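PDB 5EIK: uncharacterized protein Y57A10A.28 from Caenorhabditis elegans, which forms a homotrimeric potassium channel of intracellular membranes, binds PIP2, and may supply counter-ions during calcium release from intracellular stores. Local coordinates for residues Leu64-Met69 with Val170-Glu174; Leu80-Pro84 with His144-Tyr149; Ile138-Val142 with Ala201-Thr206. All blocks are in the same frame, centred on the assembly; numbering follows the deposited sequence.

Contact 1 (Leu64-Met69 with Val170-Glu174); sequences LSCMLM and VKIVE. With PT5 ([(2R)-1-octadecanoyloxy-3-[oxidanyl-[(1R,2R,3S,4R,5R,6S)-2,3,6-tris(oxidanyl)-4,5-diphosphonooxy-cyclohexyl]oxy-phospho ryl]oxy-propan-2-yl] (8Z)-icosa-5,8,11,14-tetraenoate), chain B.
Glu174 drives its carboxylate into helix 59-70, a knob in the hole formed by Leu64, Ser65, Leu68 and Met69. The two short segments run nearly antiparallel (161°), each on the cytoplasmic half of a broken transmembrane helix. The Glu174 chain is extended beyond CG (chi2 179°), which carries the acid straight across the gap: OE2 lies 3.3 Å from Leu68 CB and likewise close to Met69 CG, while OE1 is 3.4 Å from Ser65 CB and forms a salt bridge with Arg178. One turn back along helix 167-177, Val170 CG1 packs on Leu68 CB at 3.7 Å, and Met69, bent at both chi2 and chi3, lays SD 3.6 Å from Lys171 N. The packing ends at Lys171, partly exposed, whose chain leads away toward a weak, long ion pair with Asp46. Elsewhere a PIP2 molecule, hydrogen-bonded to Lys130 and Arg134 of the third subunit, sets acyl carbon C21 3.5 Å from Leu68 CD2. Replacing Glu174 by an alanine would probably leave Arg178 without its carboxylate mate and is likely to open a gap among Leu64, Ser65, Leu68 and Met69. Polar though it is, the buried acid thus enters an apolar helix interface with a charged mate at OE1, an arrangement in which the two charges probably offset each other.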
# COMPACT_ATOMS: atom_id res chain seq x y z
N LEU A 64 -13.19 -4.76 -11.79
CA LEU A 64 -12.44 -4.19 -10.68
C LEU A 64 -11.29 -3.31 -11.17
O LEU A 64 -11.08 -2.21 -10.67
CB LEU A 64 -11.89 -5.29 -9.78
CG LEU A 64 -11.08 -4.77 -8.60
CD1 LEU A 64 -11.97 -3.92 -7.72
CD2 LEU A 64 -10.50 -5.92 -7.80
N SER A 65 -10.54 -3.81 -12.14
CA SER A 65 -9.43 -3.05 -12.69
C SER A 65 -9.91 -1.69 -13.19
O SER A 65 -9.23 -0.68 -13.00
CB SER A 65 -8.78 -3.81 -13.84
OG SER A 65 -8.28 -5.06 -13.40
N CYS A 66 -11.09 -1.65 -13.80
CA CYS A 66 -11.60 -0.39 -14.32
C CYS A 66 -12.15 0.53 -13.23
O CYS A 66 -12.00 1.75 -13.31
CB CYS A 66 -12.66 -0.65 -15.39
SG CYS A 66 -11.94 -1.24 -16.95
N MET A 67 -12.80 -0.04 -12.22
CA MET A 67 -13.33 0.80 -11.16
C MET A 67 -12.17 1.44 -10.39
O MET A 67 -12.23 2.63 -10.04
CB MET A 67 -14.20 -0.02 -10.21
CG MET A 67 -15.49 -0.54 -10.84
SD MET A 67 -16.59 0.76 -11.52
CE MET A 67 -16.06 0.80 -13.26
N LEU A 68 -11.12 0.67 -10.13
CA LEU A 68 -9.98 1.20 -9.38
C LEU A 68 -9.35 2.38 -10.10
O LEU A 68 -8.98 3.37 -9.48
CB LEU A 68 -8.92 0.13 -9.13
CG LEU A 68 -9.32 -0.99 -8.15
CD1 LEU A 68 -8.06 -1.68 -7.66
CD2 LEU A 68 -10.10 -0.41 -6.98
N MET A 69 -9.23 2.26 -11.42
CA MET A 69 -8.64 3.31 -12.21
C MET A 69 -9.61 4.48 -12.38
O MET A 69 -9.20 5.64 -12.38
CB MET A 69 -8.23 2.78 -13.58
CG MET A 69 -7.01 1.88 -13.56
SD MET A 69 -5.55 2.78 -13.01
CE MET A 69 -5.25 3.80 -14.44
N VAL A 170 -2.42 3.78 -8.78
CA VAL A 170 -3.32 2.65 -8.94
C VAL A 170 -2.95 1.76 -10.11
O VAL A 170 -3.12 0.54 -10.05
CB VAL A 170 -4.79 3.13 -9.06
CG1 VAL A 170 -5.72 1.95 -9.24
CG2 VAL A 170 -5.18 3.90 -7.79
N LYS A 171 -2.43 2.36 -11.18
CA LYS A 171 -2.02 1.57 -12.33
C LYS A 171 -0.95 0.56 -11.89
O LYS A 171 -1.05 -0.63 -12.17
CB LYS A 171 -1.46 2.48 -13.43
CG LYS A 171 -1.22 1.78 -14.75
CD LYS A 171 -0.88 2.79 -15.84
CE LYS A 171 -0.87 2.15 -17.22
NZ LYS A 171 -0.69 3.17 -18.30
N ILE A 172 0.07 1.05 -11.19
CA ILE A 172 1.15 0.20 -10.70
C ILE A 172 0.56 -0.94 -9.86
O ILE A 172 0.96 -2.10 -10.00
CB ILE A 172 2.13 1.00 -9.83
CG1 ILE A 172 2.87 2.01 -10.71
CG2 ILE A 172 3.11 0.06 -9.10
CD1 ILE A 172 3.80 2.92 -9.95
N VAL A 173 -0.38 -0.60 -8.98
CA VAL A 173 -1.02 -1.60 -8.15
C VAL A 173 -1.66 -2.69 -9.01
O VAL A 173 -1.51 -3.87 -8.72
CB VAL A 173 -2.12 -0.99 -7.25
CG1 VAL A 173 -2.89 -2.10 -6.57
CG2 VAL A 173 -1.49 -0.11 -6.18
N GLU A 174 -2.36 -2.28 -10.07
CA GLU A 174 -3.01 -3.23 -10.95
C GLU A 174 -2.06 -4.10 -11.77
O GLU A 174 -2.36 -5.26 -12.04
CB GLU A 174 -3.97 -2.51 -11.89
CG GLU A 174 -5.34 -2.32 -11.30
CD GLU A 174 -6.27 -1.57 -12.22
OE1 GLU A 174 -6.11 -1.68 -13.45
OE2 GLU A 174 -7.18 -0.89 -11.70
O12 PT5 B . -6.09 -14.63 -8.14
P1 PT5 B . -5.47 -13.73 -7.08
O13 PT5 B . -6.60 -12.74 -6.20
O11 PT5 B . -4.37 -12.66 -7.64
O6 PT5 B . -3.27 -16.80 -6.06
O1 PT5 B . -4.73 -14.51 -5.92
C1 PT5 B . -5.27 -15.71 -5.35
C6 PT5 B . -4.07 -16.49 -4.91
C2 PT5 B . -6.21 -15.45 -4.11
O2 PT5 B . -5.52 -14.65 -3.13
C3 PT5 B . -6.60 -16.79 -3.43
O3 PT5 B . -7.35 -16.49 -2.26
C4 PT5 B . -5.40 -17.61 -3.03
O4 PT5 B . -5.80 -18.88 -2.63
P4 PT5 B . -5.60 -19.37 -1.09
O41 PT5 B . -4.08 -19.25 -0.57
O42 PT5 B . -6.07 -20.91 -0.93
O43 PT5 B . -6.46 -18.50 -0.21
C5 PT5 B . -4.40 -17.80 -4.20
O5 PT5 B . -3.20 -18.35 -3.65
P5 PT5 B . -2.89 -19.91 -4.02
O52 PT5 B . -4.14 -20.67 -4.65
O51 PT5 B . -1.55 -19.95 -5.02
O53 PT5 B . -2.42 -20.45 -2.52
C7 PT5 B . -6.13 -11.67 -5.34
C8 PT5 B . -7.05 -10.46 -5.60
C9 PT5 B . -6.53 -9.46 -6.69
O16 PT5 B . -7.23 -9.73 -4.32
C10 PT5 B . -8.44 -9.90 -3.70
O17 PT5 B . -8.72 -10.88 -3.03
O18 PT5 B . -6.56 -8.08 -6.13
C11 PT5 B . -6.61 -6.91 -6.97
O19 PT5 B . -7.06 -6.87 -8.15
C12 PT5 B . -9.42 -8.75 -3.92
C13 PT5 B . -10.02 -8.06 -2.67
C14 PT5 B . -11.03 -6.96 -3.08
C15 PT5 B . -10.45 -5.54 -2.94
C16 PT5 B . -11.52 -4.42 -3.13
C17 PT5 B . -10.99 -3.17 -3.90
C18 PT5 B . -11.44 -1.84 -3.30
C19 PT5 B . -10.81 -0.76 -3.37
C20 PT5 B . -9.47 -0.15 -2.91
C21 PT5 B . -8.33 -0.14 -3.96
C22 PT5 B . -6.96 0.19 -3.35
C23 PT5 B . -6.13 1.15 -4.23
C24 PT5 B . -5.56 2.35 -3.44
C31 PT5 B . -6.05 -5.67 -6.27
C32 PT5 B . -7.10 -4.98 -5.35
C33 PT5 B . -6.51 -3.79 -4.54
C34 PT5 B . -6.02 -4.16 -3.11
C35 PT5 B . -5.30 -3.05 -2.21
C36 PT5 B . -3.92 -2.97 -2.08
C37 PT5 B . -3.26 -1.58 -1.94
C38 PT5 B . -2.26 -1.70 -0.91
C39 PT5 B . -0.80 -1.73 -1.05
C40 PT5 B . -0.12 -2.92 -1.64
C25 PT5 B . -4.06 2.17 -3.11
C26 PT5 B . -3.54 3.23 -2.12
C41 PT5 B . 0.47 -2.78 -3.05
C42 PT5 B . 0.99 -4.11 -3.60
C43 PT5 B . -0.05 -4.89 -4.42

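Contact 2 (Leu80-Pro84 with His144-Tyr149); sequences LLGEP and HAVRIY
His144 and Glu83 are swung together by their first torsions: the imidazole CG stands trans to its own backbone N (chi1 -178°), while Glu83 sends CG out beside its backbone N and continues extended to the carboxylate. Glu83 follows directly on the Schellman motif that ends helix 72-81, where Gly82 at positive phi turns the chain off the helix. The resulting His-carboxylate hydrogen bond, His144 NE2 to Glu83 OE2 at 2.9 Å, is nearly straight (163°). The oxygen lies close to the ring plane of His144 and accepts the N-H on its syn side, a little out of the carboxylate plane, and the two flat groups are turned 49° apart. A nearby carboxylate would tend to raise the proton affinity of the imidazole. Beside the polar pair Leu81 packs against segment 144-149 with both of its branches. CD1 approaches His144 CD2 obliquely at 3.7 Å and lies 4.3 Å from Ile148 CD1; CD2 comes to the edge of the Tyr149 ring, 4.0 Å from CE2. On the far helix Ile148 props the imidazole, with CD1 over one face of it. The contact joins the lumenal end of the second transmembrane segment to that of the fourth, and it borders the trimer interface: Tyr149 packs on Pro84 of the second subunit, and Pro84 on Leu81 of the third. Gln156 NE2, at the start of the next transmembrane segment, holds the Tyr149 carbonyl. Over the Tyr149 ring, Ile148 CG2 stands 3.3 Å above the plane, displaced toward the rim.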
# COMPACT_ATOMS: atom_id res chain seq x y z
N LEU A 80 -4.50 8.98 1.79
CA LEU A 80 -3.70 10.02 2.42
C LEU A 80 -4.32 10.63 3.67
O LEU A 80 -3.63 10.94 4.63
CB LEU A 80 -3.41 11.14 1.41
CG LEU A 80 -2.68 10.75 0.13
CD1 LEU A 80 -2.51 11.98 -0.72
CD2 LEU A 80 -1.33 10.11 0.46
N LEU A 81 -5.64 10.79 3.65
CA LEU A 81 -6.34 11.39 4.78
C LEU A 81 -6.76 10.42 5.87
O LEU A 81 -7.30 10.82 6.89
CB LEU A 81 -7.56 12.16 4.27
CG LEU A 81 -7.18 13.30 3.32
CD1 LEU A 81 -8.44 13.89 2.69
CD2 LEU A 81 -6.40 14.36 4.09
N GLY A 82 -6.51 9.13 5.66
CA GLY A 82 -6.88 8.14 6.65
C GLY A 82 -8.37 7.84 6.70
O GLY A 82 -8.88 7.41 7.72
N GLU A 83 -9.06 8.08 5.59
CA GLU A 83 -10.49 7.82 5.52
C GLU A 83 -10.61 6.41 4.98
O GLU A 83 -9.69 5.91 4.34
CB GLU A 83 -11.17 8.79 4.55
CG GLU A 83 -10.74 10.23 4.72
CD GLU A 83 -11.33 11.15 3.65
OE1 GLU A 83 -11.33 10.76 2.46
OE2 GLU A 83 -11.79 12.27 3.98
N PRO A 84 -11.75 5.73 5.22
CA PRO A 84 -11.91 4.37 4.71
C PRO A 84 -11.63 4.35 3.21
O PRO A 84 -12.23 5.13 2.46
CB PRO A 84 -13.36 4.05 5.05
CG PRO A 84 -13.56 4.79 6.34
CD PRO A 84 -12.90 6.13 6.05
N HIS A 144 -11.60 20.19 0.13
CA HIS A 144 -11.80 19.17 1.15
C HIS A 144 -10.66 19.22 2.17
O HIS A 144 -10.90 19.23 3.39
CB HIS A 144 -11.87 17.79 0.49
CG HIS A 144 -12.13 16.67 1.44
ND1 HIS A 144 -13.11 16.72 2.40
CD2 HIS A 144 -11.55 15.45 1.56
CE1 HIS A 144 -13.13 15.58 3.07
NE2 HIS A 144 -12.19 14.79 2.58
N ALA A 145 -9.42 19.27 1.69
CA ALA A 145 -8.27 19.32 2.57
C ALA A 145 -8.26 20.57 3.44
O ALA A 145 -7.88 20.51 4.61
CB ALA A 145 -6.98 19.24 1.77
N VAL A 146 -8.66 21.70 2.86
CA VAL A 146 -8.70 22.96 3.59
C VAL A 146 -9.68 22.90 4.76
O VAL A 146 -9.42 23.46 5.83
CB VAL A 146 -9.09 24.12 2.65
CG1 VAL A 146 -9.38 25.38 3.45
CG2 VAL A 146 -7.96 24.37 1.68
N ARG A 147 -10.80 22.22 4.55
CA ARG A 147 -11.81 22.09 5.58
C ARG A 147 -11.33 21.20 6.73
O ARG A 147 -11.74 21.38 7.88
CB ARG A 147 -13.09 21.54 4.96
CG ARG A 147 -14.25 21.38 5.94
CD ARG A 147 -15.56 21.17 5.18
NE ARG A 147 -15.50 20.03 4.27
CZ ARG A 147 -15.50 18.76 4.66
NH1 ARG A 147 -15.55 18.45 5.95
NH2 ARG A 147 -15.44 17.79 3.76
N ILE A 148 -10.46 20.24 6.44
CA ILE A 148 -9.97 19.34 7.49
C ILE A 148 -8.71 19.86 8.18
O ILE A 148 -8.61 19.82 9.40
CB ILE A 148 -9.66 17.94 6.93
CG1 ILE A 148 -10.91 17.35 6.28
CG2 ILE A 148 -9.24 17.01 8.06
CD1 ILE A 148 -10.69 15.97 5.69
N TYR A 149 -7.75 20.35 7.39
CA TYR A 149 -6.49 20.88 7.91
C TYR A 149 -6.27 22.30 7.40
O TYR A 149 -5.43 22.55 6.53
CB TYR A 149 -5.34 19.98 7.47
CG TYR A 149 -5.49 18.56 7.96
CD1 TYR A 149 -5.28 18.24 9.30
CD2 TYR A 149 -5.90 17.55 7.09
CE1 TYR A 149 -5.48 16.95 9.77
CE2 TYR A 149 -6.10 16.25 7.55
CZ TYR A 149 -5.89 15.96 8.89
OH TYR A 149 -6.11 14.69 9.36

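Contact 3 (Ile138-Val142 with Ala201-Thr206); sequences IAAGV and ASIVFT
Phe205 reaches from helix 194-209 onto Ile138, Ala139 and Val142 of helix 120-148. Its CB starts 4.2 Å from Val142 CG2. Further out, CD2 touches two residues at once: Ile138 CG2 meets it at the ring edge at 3.8 Å, and Ala139 CA lies at the same distance. Then CE2 passes Ala139 CB at 4.0 Å, the methyl sitting over one face of the ring. Here the fourth and sixth transmembrane helices of the TRIC bundle, both running from cytoplasm to lumen, meet through segments 138-142 and 201-206, which run at 48° to each other, and the small side chain of Ala139 probably lets the ring lie close to the opposing backbone. Val142 wedges its two methyls between a pair of hydroxyls, CG1 3.8 Å from Thr206 OG1 and CG2 3.8 Å from Ser202 OG. Both hydroxyls spend their bonds elsewhere. Ser202 OG is tied to Ile157 O of helix 153-165. Thr206 OG1, placed beside its own backbone N (chi1 -66°), donates back to Ser202 O at 2.9 Å from above the carbonyl plane, whereas Thr206 N reaches the same oxygen from the opposite face.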
# COMPACT_ATOMS: atom_id res chain seq x y z
N ILE A 138 -9.26 18.30 -8.73
CA ILE A 138 -8.19 18.96 -8.01
C ILE A 138 -8.73 20.04 -7.09
O ILE A 138 -8.36 20.10 -5.92
CB ILE A 138 -7.18 19.58 -8.99
CG1 ILE A 138 -6.54 18.47 -9.82
CG2 ILE A 138 -6.12 20.39 -8.22
CD1 ILE A 138 -5.59 18.95 -10.86
N ALA A 139 -9.62 20.89 -7.61
CA ALA A 139 -10.19 21.98 -6.82
C ALA A 139 -10.97 21.44 -5.64
O ALA A 139 -10.87 21.96 -4.53
CB ALA A 139 -11.08 22.87 -7.70
N ALA A 140 -11.74 20.39 -5.88
CA ALA A 140 -12.54 19.77 -4.83
C ALA A 140 -11.62 19.17 -3.78
O ALA A 140 -11.89 19.24 -2.58
CB ALA A 140 -13.45 18.68 -5.42
N GLY A 141 -10.52 18.56 -4.24
CA GLY A 141 -9.57 17.96 -3.33
C GLY A 141 -8.96 18.99 -2.40
O GLY A 141 -8.82 18.76 -1.20
N VAL A 142 -8.61 20.15 -2.97
CA VAL A 142 -8.02 21.23 -2.19
C VAL A 142 -9.02 21.75 -1.16
O VAL A 142 -8.68 21.95 0.01
CB VAL A 142 -7.57 22.38 -3.12
CG1 VAL A 142 -7.21 23.60 -2.31
CG2 VAL A 142 -6.36 21.93 -3.94
N ALA A 201 -1.56 23.43 -10.80
CA ALA A 201 -2.96 23.73 -10.59
C ALA A 201 -3.31 23.65 -9.10
O ALA A 201 -4.05 24.49 -8.57
CB ALA A 201 -3.84 22.75 -11.38
N SER A 202 -2.78 22.63 -8.44
CA SER A 202 -3.05 22.44 -7.02
C SER A 202 -2.50 23.58 -6.17
O SER A 202 -3.18 24.08 -5.26
CB SER A 202 -2.48 21.11 -6.54
OG SER A 202 -2.94 20.81 -5.25
N ILE A 203 -1.26 23.97 -6.44
CA ILE A 203 -0.64 25.07 -5.72
C ILE A 203 -1.49 26.33 -5.91
O ILE A 203 -1.85 27.01 -4.95
CB ILE A 203 0.79 25.33 -6.25
CG1 ILE A 203 1.74 24.24 -5.75
CG2 ILE A 203 1.26 26.72 -5.83
CD1 ILE A 203 3.11 24.31 -6.38
N VAL A 204 -1.82 26.60 -7.16
CA VAL A 204 -2.62 27.77 -7.53
C VAL A 204 -3.95 27.82 -6.80
O VAL A 204 -4.35 28.88 -6.32
CB VAL A 204 -2.86 27.81 -9.05
CG1 VAL A 204 -3.96 28.80 -9.39
CG2 VAL A 204 -1.56 28.20 -9.76
N PHE A 205 -4.65 26.70 -6.72
CA PHE A 205 -5.94 26.66 -6.04
C PHE A 205 -5.76 26.80 -4.54
O PHE A 205 -6.61 27.35 -3.85
CB PHE A 205 -6.68 25.36 -6.34
CG PHE A 205 -7.17 25.24 -7.76
CD1 PHE A 205 -7.54 26.38 -8.48
CD2 PHE A 205 -7.30 24.00 -8.36
CE1 PHE A 205 -8.02 26.27 -9.78
CE2 PHE A 205 -7.79 23.88 -9.65
CZ PHE A 205 -8.15 25.02 -10.37
N THR A 206 -4.64 26.29 -4.03
CA THR A 206 -4.38 26.38 -2.60
C THR A 206 -4.15 27.84 -2.27
O THR A 206 -4.77 28.38 -1.35
CB THR A 206 -3.15 25.54 -2.21
OG1 THR A 206 -3.44 24.16 -2.42
CG2 THR A 206 -2.80 25.76 -0.74

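How the contacts relate
From the N terminus, helix 59-70 supplies the first half of contact 1 and helix 72-81, the next in the chain, that of contact 2. Helix 120-148 then opens contact 3 at 138-142 and, two residues later, closes contact 2 at 144-149. Helix 167-177 closes contact 1, so the loop of contact 2 lies wholly within that of contact 1. Contact 3 closes last, on helix 194-209, and therefore crosses both. Contacts 2 and 3 share helix 120-148, with centres 13 Å apart, and join it to the second and sixth transmembrane segments; contact 1, its centre about 22 and 24 Å from those of contacts 2 and 3, ties the second to the fifth.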